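Local coordinates for protein thiamine pyrophosphokinase (Saccharomyces cerevisiae, PDB 1IG0) that transfers pyrophosphate from ATP to thiamine, making the cofactor thiamine diphosphate, as a homodimer and the only yeast enzyme capable of this synthesis, at residues 87-98 against 108-119. Numbering follows the deposited sequence.
Sequences IKYLPNYIIGDL and YYRKNKVTIIKQ
Ile94 and Ile117 meet at the middle of the pairing between strands 93-96 and 115-118, which run parallel, their axes at 9°. Five backbone hydrogen bonds make the link. Ile117 N donates to Ile94 O, nearly straight at 2.8 Å. Ile94 N binds Thr115 O, and Gly96 N binds Ile117 O. Thr115 N to Asn92 O and Gln119 N to Gly96 O end the ladder.

On one face, the side chains of Tyr93 and Thr115 run next to each other in the same direction, Tyr93 CD2 3.7 Å from Thr115 CG2. Ile95 CG1 packs against Ile117 CB. On the other, Ile94 CD1 reaches Tyr109 CD1 at 3.7 Å. A chi1 of -68° turns Ile94 CG1 away from its carbonyl carbon, against Val114 CG1. Pro91 CG sits over one face of the Tyr109 ring; Leu90 CD2 comes in at its edge.

A Schellman motif with Lys113 at C-prime ends helix 103-111. Tyr108 O takes hydrogen bonds from Asn112 ND2 (2.8 Å) and Asn112 N, one on each side of the carbonyl plane. The first ties the side chain back to the last turn.

This beta-alpha-beta unit ends near a substrate site: the Asp97 side chain is about 6 Å from a bound thiamine. Strand 115-118 is an edge strand, within this chain, of the large mixed sheet; strand 64-68 flanks 93-96. Helix 126-139 covers Tyr93, Ile95 and Ile117; helix 71-78 packs on Pro91, Ile94 and Tyr109.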
ATOM      1  N   ILE B  87     -26.302 -18.257   3.923  1.00 36.21           N
ATOM      2  CA  ILE B  87     -27.609 -17.731   3.548  1.00 35.86           C
ATOM      3  C   ILE B  87     -27.947 -16.524   4.415  1.00 35.46           C
ATOM      4  O   ILE B  87     -28.661 -15.616   3.989  1.00 35.38           O
ATOM      5  CB  ILE B  87     -28.711 -18.810   3.711  1.00 36.80           C
ATOM      6  CG1 ILE B  87     -28.680 -19.764   2.517  1.00 37.32           C
ATOM      7  CG2 ILE B  87     -30.083 -18.160   3.832  1.00 37.57           C
ATOM      8  CD1 ILE B  87     -29.004 -19.095   1.193  1.00 37.61           C
ATOM      9  N   LYS B  88     -27.423 -16.522   5.635  1.00 34.80           N
ATOM     10  CA  LYS B  88     -27.661 -15.429   6.566  1.00 34.10           C
ATOM     11  C   LYS B  88     -26.895 -14.177   6.153  1.00 32.85           C
ATOM     12  O   LYS B  88     -27.313 -13.059   6.450  1.00 33.19           O
ATOM     13  CB  LYS B  88     -27.242 -15.840   7.980  1.00 34.82           C
ATOM     14  CG  LYS B  88     -27.298 -14.713   9.002  1.00 36.85           C
ATOM     15  CD  LYS B  88     -26.876 -15.193  10.383  1.00 38.09           C
ATOM     16  CE  LYS B  88     -26.803 -14.039  11.374  1.00 38.87           C
ATOM     17  NZ  LYS B  88     -28.110 -13.337  11.518  1.00 39.78           N
ATOM     18  N   TYR B  89     -25.777 -14.367   5.460  1.00 31.60           N
ATOM     19  CA  TYR B  89     -24.964 -13.234   5.039  1.00 30.35           C
ATOM     20  C   TYR B  89     -24.934 -12.983   3.537  1.00 29.09           C
ATOM     21  O   TYR B  89     -23.871 -12.965   2.914  1.00 27.72           O
ATOM     22  CB  TYR B  89     -23.544 -13.393   5.586  1.00 31.27           C
ATOM     23  CG  TYR B  89     -23.515 -13.416   7.095  1.00 32.27           C
ATOM     24  CD1 TYR B  89     -23.512 -14.620   7.798  1.00 33.00           C
ATOM     25  CD2 TYR B  89     -23.561 -12.231   7.824  1.00 32.35           C
ATOM     26  CE1 TYR B  89     -23.560 -14.640   9.192  1.00 33.56           C
ATOM     27  CE2 TYR B  89     -23.612 -12.238   9.212  1.00 33.38           C
ATOM     28  CZ  TYR B  89     -23.612 -13.444   9.890  1.00 33.30           C
ATOM     29  OH  TYR B  89     -23.674 -13.451  11.265  1.00 34.49           O
ATOM     30  N   LEU B  90     -26.116 -12.781   2.965  1.00 27.39           N
ATOM     31  CA  LEU B  90     -26.248 -12.503   1.542  1.00 25.57           C
ATOM     32  C   LEU B  90     -26.042 -11.008   1.325  1.00 24.12           C
ATOM     33  O   LEU B  90     -26.571 -10.190   2.076  1.00 23.72           O
ATOM     34  CB  LEU B  90     -27.649 -12.884   1.051  1.00 25.75           C
ATOM     35  CG  LEU B  90     -28.084 -14.349   1.118  1.00 25.67           C
ATOM     36  CD1 LEU B  90     -29.566 -14.454   0.797  1.00 26.42           C
ATOM     37  CD2 LEU B  90     -27.267 -15.177   0.140  1.00 26.15           C
ATOM     38  N   PRO B  91     -25.263 -10.629   0.304  1.00 23.20           N
ATOM     39  CA  PRO B  91     -25.040  -9.205   0.046  1.00 23.60           C
ATOM     40  C   PRO B  91     -26.283  -8.608  -0.610  1.00 23.42           C
ATOM     41  O   PRO B  91     -27.073  -9.333  -1.220  1.00 23.58           O
ATOM     42  CB  PRO B  91     -23.841  -9.215  -0.894  1.00 22.60           C
ATOM     43  CG  PRO B  91     -24.080 -10.454  -1.694  1.00 22.68           C
ATOM     44  CD  PRO B  91     -24.497 -11.462  -0.640  1.00 22.62           C
ATOM     45  N   ASN B  92     -26.466  -7.298  -0.483  1.00 22.68           N
ATOM     46  CA  ASN B  92     -27.621  -6.654  -1.092  1.00 21.59           C
ATOM     47  C   ASN B  92     -27.394  -6.482  -2.588  1.00 21.96           C
ATOM     48  O   ASN B  92     -28.309  -6.675  -3.386  1.00 21.62           O
ATOM     49  CB  ASN B  92     -27.897  -5.292  -0.449  1.00 21.82           C
ATOM     50  CG  ASN B  92     -28.261  -5.401   1.018  1.00 21.58           C
ATOM     51  OD1 ASN B  92     -27.397  -5.323   1.891  1.00 20.92           O
ATOM     52  ND2 ASN B  92     -29.545  -5.595   1.297  1.00 22.67           N
ATOM     53  N   TYR B  93     -26.169  -6.119  -2.962  1.00 20.53           N
ATOM     54  CA  TYR B  93     -25.823  -5.931  -4.368  1.00 20.84           C
ATOM     55  C   TYR B  93     -24.486  -6.563  -4.741  1.00 20.96           C
ATOM     56  O   TYR B  93     -23.610  -6.759  -3.898  1.00 20.84           O
ATOM     57  CB  TYR B  93     -25.700  -4.447  -4.730  1.00 20.43           C
ATOM     58  CG  TYR B  93     -26.920  -3.583  -4.536  1.00 20.38           C
ATOM     59  CD1 TYR B  93     -27.107  -2.861  -3.358  1.00 19.49           C
ATOM     60  CD2 TYR B  93     -27.854  -3.430  -5.560  1.00 20.08           C
ATOM     61  CE1 TYR B  93     -28.190  -1.999  -3.207  1.00 20.52           C
ATOM     62  CE2 TYR B  93     -28.942  -2.572  -5.420  1.00 20.30           C
ATOM     63  CZ  TYR B  93     -29.101  -1.857  -4.243  1.00 20.79           C
ATOM     64  OH  TYR B  93     -30.157  -0.987  -4.108  1.00 20.32           O
ATOM     65  N   ILE B  94     -24.353  -6.865  -6.027  1.00 20.53           N
ATOM     66  CA  ILE B  94     -23.129  -7.390  -6.616  1.00 20.53           C
ATOM     67  C   ILE B  94     -23.053  -6.576  -7.902  1.00 20.64           C
ATOM     68  O   ILE B  94     -23.980  -6.610  -8.715  1.00 20.04           O
ATOM     69  CB  ILE B  94     -23.221  -8.883  -6.979  1.00 20.26           C
ATOM     70  CG1 ILE B  94     -23.308  -9.732  -5.711  1.00 21.04           C
ATOM     71  CG2 ILE B  94     -21.998  -9.285  -7.791  1.00 21.31           C
ATOM     72  CD1 ILE B  94     -23.356 -11.233  -5.987  1.00 21.30           C
ATOM     73  N   ILE B  95     -21.973  -5.825  -8.078  1.00 20.56           N
ATOM     74  CA  ILE B  95     -21.843  -4.999  -9.269  1.00 20.90           C
ATOM     75  C   ILE B  95     -20.439  -5.041  -9.864  1.00 22.39           C
ATOM     76  O   ILE B  95     -19.445  -5.124  -9.141  1.00 21.70           O
ATOM     77  CB  ILE B  95     -22.243  -3.538  -8.949  1.00 20.54           C
ATOM     78  CG1 ILE B  95     -22.305  -2.714 -10.234  1.00 20.74           C
ATOM     79  CG2 ILE B  95     -21.262  -2.938  -7.954  1.00 20.73           C
ATOM     80  CD1 ILE B  95     -22.924  -1.340 -10.045  1.00 19.31           C
ATOM     81  N   GLY B  96     -20.378  -4.991 -11.191  1.00 23.77           N
ATOM     82  CA  GLY B  96     -19.111  -5.033 -11.902  1.00 26.31           C
ATOM     83  C   GLY B  96     -19.349  -5.625 -13.279  1.00 27.68           C
ATOM     84  O   GLY B  96     -20.502  -5.827 -13.663  1.00 26.55           O
ATOM     85  N   ASP B  97     -18.286  -5.908 -14.031  1.00 29.70           N
ATOM     86  CA  ASP B  97     -18.462  -6.484 -15.363  1.00 31.63           C
ATOM     87  C   ASP B  97     -18.889  -7.947 -15.252  1.00 32.40           C
ATOM     88  O   ASP B  97     -19.414  -8.527 -16.202  1.00 32.40           O
ATOM     89  CB  ASP B  97     -17.181  -6.338 -16.201  1.00 33.42           C
ATOM     90  CG  ASP B  97     -16.030  -7.167 -15.677  1.00 35.11           C
ATOM     91  OD1 ASP B  97     -14.915  -6.617 -15.566  1.00 36.33           O
ATOM     92  OD2 ASP B  97     -16.230  -8.366 -15.394  1.00 36.55           O
ATOM     93  N   LEU B  98     -18.652  -8.531 -14.080  1.00 32.45           N
ATOM     94  CA  LEU B  98     -19.044  -9.906 -13.773  1.00 34.25           C
ATOM     95  C   LEU B  98     -18.322 -11.061 -14.467  1.00 35.94           C
ATOM     96  O   LEU B  98     -18.725 -12.213 -14.309  1.00 35.68           O
ATOM     97  CB  LEU B  98     -20.551 -10.068 -14.002  1.00 33.20           C
ATOM     98  CG  LEU B  98     -21.455  -8.967 -13.443  1.00 32.33           C
ATOM     99  CD1 LEU B  98     -22.909  -9.348 -13.671  1.00 31.55           C
ATOM    100  CD2 LEU B  98     -21.179  -8.763 -11.960  1.00 30.75           C
ATOM    101  N   TYR B 108     -25.793 -19.092  -7.445  1.00 33.05           N
ATOM    102  CA  TYR B 108     -26.174 -19.127  -6.037  1.00 32.60           C
ATOM    103  C   TYR B 108     -26.797 -17.823  -5.547  1.00 32.05           C
ATOM    104  O   TYR B 108     -27.857 -17.830  -4.922  1.00 31.20           O
ATOM    105  CB  TYR B 108     -24.960 -19.451  -5.164  1.00 33.35           C
ATOM    106  CG  TYR B 108     -25.271 -19.432  -3.684  1.00 34.57           C
ATOM    107  CD1 TYR B 108     -25.981 -20.473  -3.087  1.00 35.03           C
ATOM    108  CD2 TYR B 108     -24.886 -18.356  -2.887  1.00 35.30           C
ATOM    109  CE1 TYR B 108     -26.299 -20.444  -1.730  1.00 35.53           C
ATOM    110  CE2 TYR B 108     -25.201 -18.314  -1.530  1.00 35.56           C
ATOM    111  CZ  TYR B 108     -25.907 -19.361  -0.958  1.00 36.47           C
ATOM    112  OH  TYR B 108     -26.216 -19.323   0.382  1.00 37.05           O
ATOM    113  N   TYR B 109     -26.136 -16.706  -5.825  1.00 31.72           N
ATOM    114  CA  TYR B 109     -26.635 -15.411  -5.385  1.00 31.12           C
ATOM    115  C   TYR B 109     -27.832 -14.926  -6.183  1.00 31.41           C
ATOM    116  O   TYR B 109     -28.692 -14.220  -5.652  1.00 31.04           O
ATOM    117  CB  TYR B 109     -25.510 -14.375  -5.416  1.00 30.13           C
ATOM    118  CG  TYR B 109     -24.536 -14.550  -4.273  1.00 29.42           C
ATOM    119  CD1 TYR B 109     -23.160 -14.580  -4.493  1.00 29.63           C
ATOM    120  CD2 TYR B 109     -24.998 -14.709  -2.967  1.00 29.29           C
ATOM    121  CE1 TYR B 109     -22.267 -14.769  -3.440  1.00 28.69           C
ATOM    122  CE2 TYR B 109     -24.118 -14.896  -1.909  1.00 28.94           C
ATOM    123  CZ  TYR B 109     -22.754 -14.927  -2.151  1.00 28.60           C
ATOM    124  OH  TYR B 109     -21.884 -15.130  -1.106  1.00 27.07           O
ATOM    125  N   ARG B 110     -27.901 -15.301  -7.455  1.00 32.56           N
ATOM    126  CA  ARG B 110     -29.033 -14.887  -8.264  1.00 34.73           C
ATOM    127  C   ARG B 110     -30.270 -15.610  -7.751  1.00 34.88           C
ATOM    128  O   ARG B 110     -31.333 -15.009  -7.593  1.00 34.41           O
ATOM    129  CB  ARG B 110     -28.829 -15.233  -9.738  1.00 35.95           C
ATOM    130  CG  ARG B 110     -29.768 -14.445 -10.630  1.00 38.69           C
ATOM    131  CD  ARG B 110     -29.808 -14.937 -12.063  1.00 41.31           C
ATOM    132  NE  ARG B 110     -30.440 -13.946 -12.932  1.00 44.11           N
ATOM    133  CZ  ARG B 110     -31.603 -13.352 -12.672  1.00 46.03           C
ATOM    134  NH1 ARG B 110     -32.273 -13.646 -11.566  1.00 46.96           N
ATOM    135  NH2 ARG B 110     -32.093 -12.451 -13.513  1.00 46.59           N
ATOM    136  N   LYS B 111     -30.119 -16.905  -7.490  1.00 35.93           N
ATOM    137  CA  LYS B 111     -31.220 -17.718  -6.994  1.00 36.44           C
ATOM    138  C   LYS B 111     -31.720 -17.153  -5.668  1.00 36.18           C
ATOM    139  O   LYS B 111     -32.920 -17.160  -5.395  1.00 36.00           O
ATOM    140  CB  LYS B 111     -30.767 -19.167  -6.791  1.00 38.42           C
ATOM    141  CG  LYS B 111     -31.797 -20.203  -7.221  1.00 40.74           C
ATOM    142  CD  LYS B 111     -31.700 -21.481  -6.394  1.00 42.66           C
ATOM    143  CE  LYS B 111     -30.322 -22.126  -6.465  1.00 43.41           C
ATOM    144  NZ  LYS B 111     -29.998 -22.644  -7.822  1.00 45.10           N
ATOM    145  N   ASN B 112     -30.795 -16.659  -4.849  1.00 35.36           N
ATOM    146  CA  ASN B 112     -31.150 -16.092  -3.551  1.00 34.88           C
ATOM    147  C   ASN B 112     -31.542 -14.615  -3.606  1.00 34.33           C
ATOM    148  O   ASN B 112     -31.445 -13.891  -2.615  1.00 34.22           O
ATOM    149  CB  ASN B 112     -30.013 -16.315  -2.552  1.00 35.50           C
ATOM    150  CG  ASN B 112     -29.981 -17.738  -2.025  1.00 36.09           C
ATOM    151  OD1 ASN B 112     -30.896 -18.170  -1.323  1.00 36.63           O
ATOM    152  ND2 ASN B 112     -28.932 -18.477  -2.368  1.00 35.97           N
ATOM    153  N   LYS B 113     -31.981 -14.189  -4.785  1.00 33.56           N
ATOM    154  CA  LYS B 113     -32.457 -12.831  -5.030  1.00 32.30           C
ATOM    155  C   LYS B 113     -31.532 -11.646  -4.765  1.00 31.01           C
ATOM    156  O   LYS B 113     -32.004 -10.553  -4.452  1.00 30.84           O
ATOM    157  CB  LYS B 113     -33.772 -12.617  -4.278  1.00 33.29           C
ATOM    158  CG  LYS B 113     -34.805 -13.705  -4.535  1.00 34.78           C
ATOM    159  CD  LYS B 113     -35.031 -13.914  -6.025  1.00 36.09           C
ATOM    160  CE  LYS B 113     -36.021 -15.040  -6.278  1.00 36.95           C
ATOM    161  NZ  LYS B 113     -36.215 -15.294  -7.733  1.00 38.72           N
ATOM    162  N   VAL B 114     -30.225 -11.844  -4.886  1.00 28.51           N
ATOM    163  CA  VAL B 114     -29.302 -10.732  -4.692  1.00 26.59           C
ATOM    164  C   VAL B 114     -29.414  -9.868  -5.942  1.00 25.67           C
ATOM    165  O   VAL B 114     -29.474 -10.392  -7.054  1.00 25.07           O
ATOM    166  CB  VAL B 114     -27.839 -11.208  -4.553  1.00 25.52           C
ATOM    167  CG1 VAL B 114     -26.892 -10.011  -4.610  1.00 25.00           C
ATOM    168  CG2 VAL B 114     -27.659 -11.955  -3.243  1.00 24.65           C
ATOM    169  N   THR B 115     -29.458  -8.552  -5.769  1.00 25.11           N
ATOM    170  CA  THR B 115     -29.558  -7.663  -6.918  1.00 23.89           C
ATOM    171  C   THR B 115     -28.192  -7.576  -7.585  1.00 23.98           C
ATOM    172  O   THR B 115     -27.279  -6.928  -7.074  1.00 23.28           O
ATOM    173  CB  THR B 115     -30.013  -6.250  -6.506  1.00 23.82           C
ATOM    174  OG1 THR B 115     -31.303  -6.327  -5.884  1.00 23.31           O
ATOM    175  CG2 THR B 115     -30.099  -5.339  -7.726  1.00 23.12           C
ATOM    176  N   ILE B 116     -28.060  -8.244  -8.726  1.00 23.22           N
ATOM    177  CA  ILE B 116     -26.805  -8.259  -9.466  1.00 23.48           C
ATOM    178  C   ILE B 116     -26.872  -7.286 -10.634  1.00 23.46           C
ATOM    179  O   ILE B 116     -27.763  -7.375 -11.478  1.00 24.07           O
ATOM    180  CB  ILE B 116     -26.499  -9.678  -9.984  1.00 23.69           C
ATOM    181  CG1 ILE B 116     -26.484 -10.660  -8.807  1.00 24.77           C
ATOM    182  CG2 ILE B 116     -25.156  -9.694 -10.697  1.00 24.16           C
ATOM    183  CD1 ILE B 116     -26.286 -12.108  -9.200  1.00 23.59           C
ATOM    184  N   ILE B 117     -25.923  -6.356 -10.673  1.00 22.82           N
ATOM    185  CA  ILE B 117     -25.873  -5.341 -11.720  1.00 22.72           C
ATOM    186  C   ILE B 117     -24.590  -5.428 -12.535  1.00 23.46           C
ATOM    187  O   ILE B 117     -23.488  -5.385 -11.987  1.00 22.56           O
ATOM    188  CB  ILE B 117     -25.972  -3.923 -11.114  1.00 22.03           C
ATOM    189  CG1 ILE B 117     -27.260  -3.797 -10.294  1.00 22.04           C
ATOM    190  CG2 ILE B 117     -25.936  -2.878 -12.221  1.00 20.62           C
ATOM    191  CD1 ILE B 117     -27.357  -2.513  -9.506  1.00 20.72           C
ATOM    192  N   LYS B 118     -24.746  -5.540 -13.849  1.00 24.15           N
ATOM    193  CA  LYS B 118     -23.606  -5.631 -14.749  1.00 25.22           C
ATOM    194  C   LYS B 118     -23.264  -4.265 -15.342  1.00 24.94           C
ATOM    195  O   LYS B 118     -24.146  -3.528 -15.785  1.00 24.54           O
ATOM    196  CB  LYS B 118     -23.906  -6.637 -15.869  1.00 27.17           C
ATOM    197  CG  LYS B 118     -22.776  -6.852 -16.873  1.00 29.35           C
ATOM    198  CD  LYS B 118     -23.057  -8.076 -17.738  1.00 32.61           C
ATOM    199  CE  LYS B 118     -21.979  -8.305 -18.788  1.00 34.34           C
ATOM    200  NZ  LYS B 118     -22.013  -7.272 -19.857  1.00 38.06           N
ATOM    201  N   GLN B 119     -21.977  -3.933 -15.319  1.00 24.47           N
ATOM    202  CA  GLN B 119     -21.461  -2.677 -15.863  1.00 24.45           C
ATOM    203  C   GLN B 119     -20.164  -3.040 -16.579  1.00 24.92           C
ATOM    204  O   GLN B 119     -19.200  -3.473 -15.948  1.00 25.14           O
ATOM    205  CB  GLN B 119     -21.195  -1.673 -14.738  1.00 24.60           C
ATOM    206  CG  GLN B 119     -22.460  -1.144 -14.074  1.00 23.44           C
ATOM    207  CD  GLN B 119     -23.227  -0.179 -14.961  1.00 23.15           C
ATOM    208  OE1 GLN B 119     -22.922   1.014 -15.012  1.00 23.71           O
ATOM    209  NE2 GLN B 119     -24.220  -0.695 -15.678  1.00 23.19           N
TER
HETATM  210  O   HOH W   1     -23.385 -15.208   1.355  1.00 28.95           O
HETATM  211  O   HOH W   2     -31.086  -7.586  -3.118  1.00 47.85           O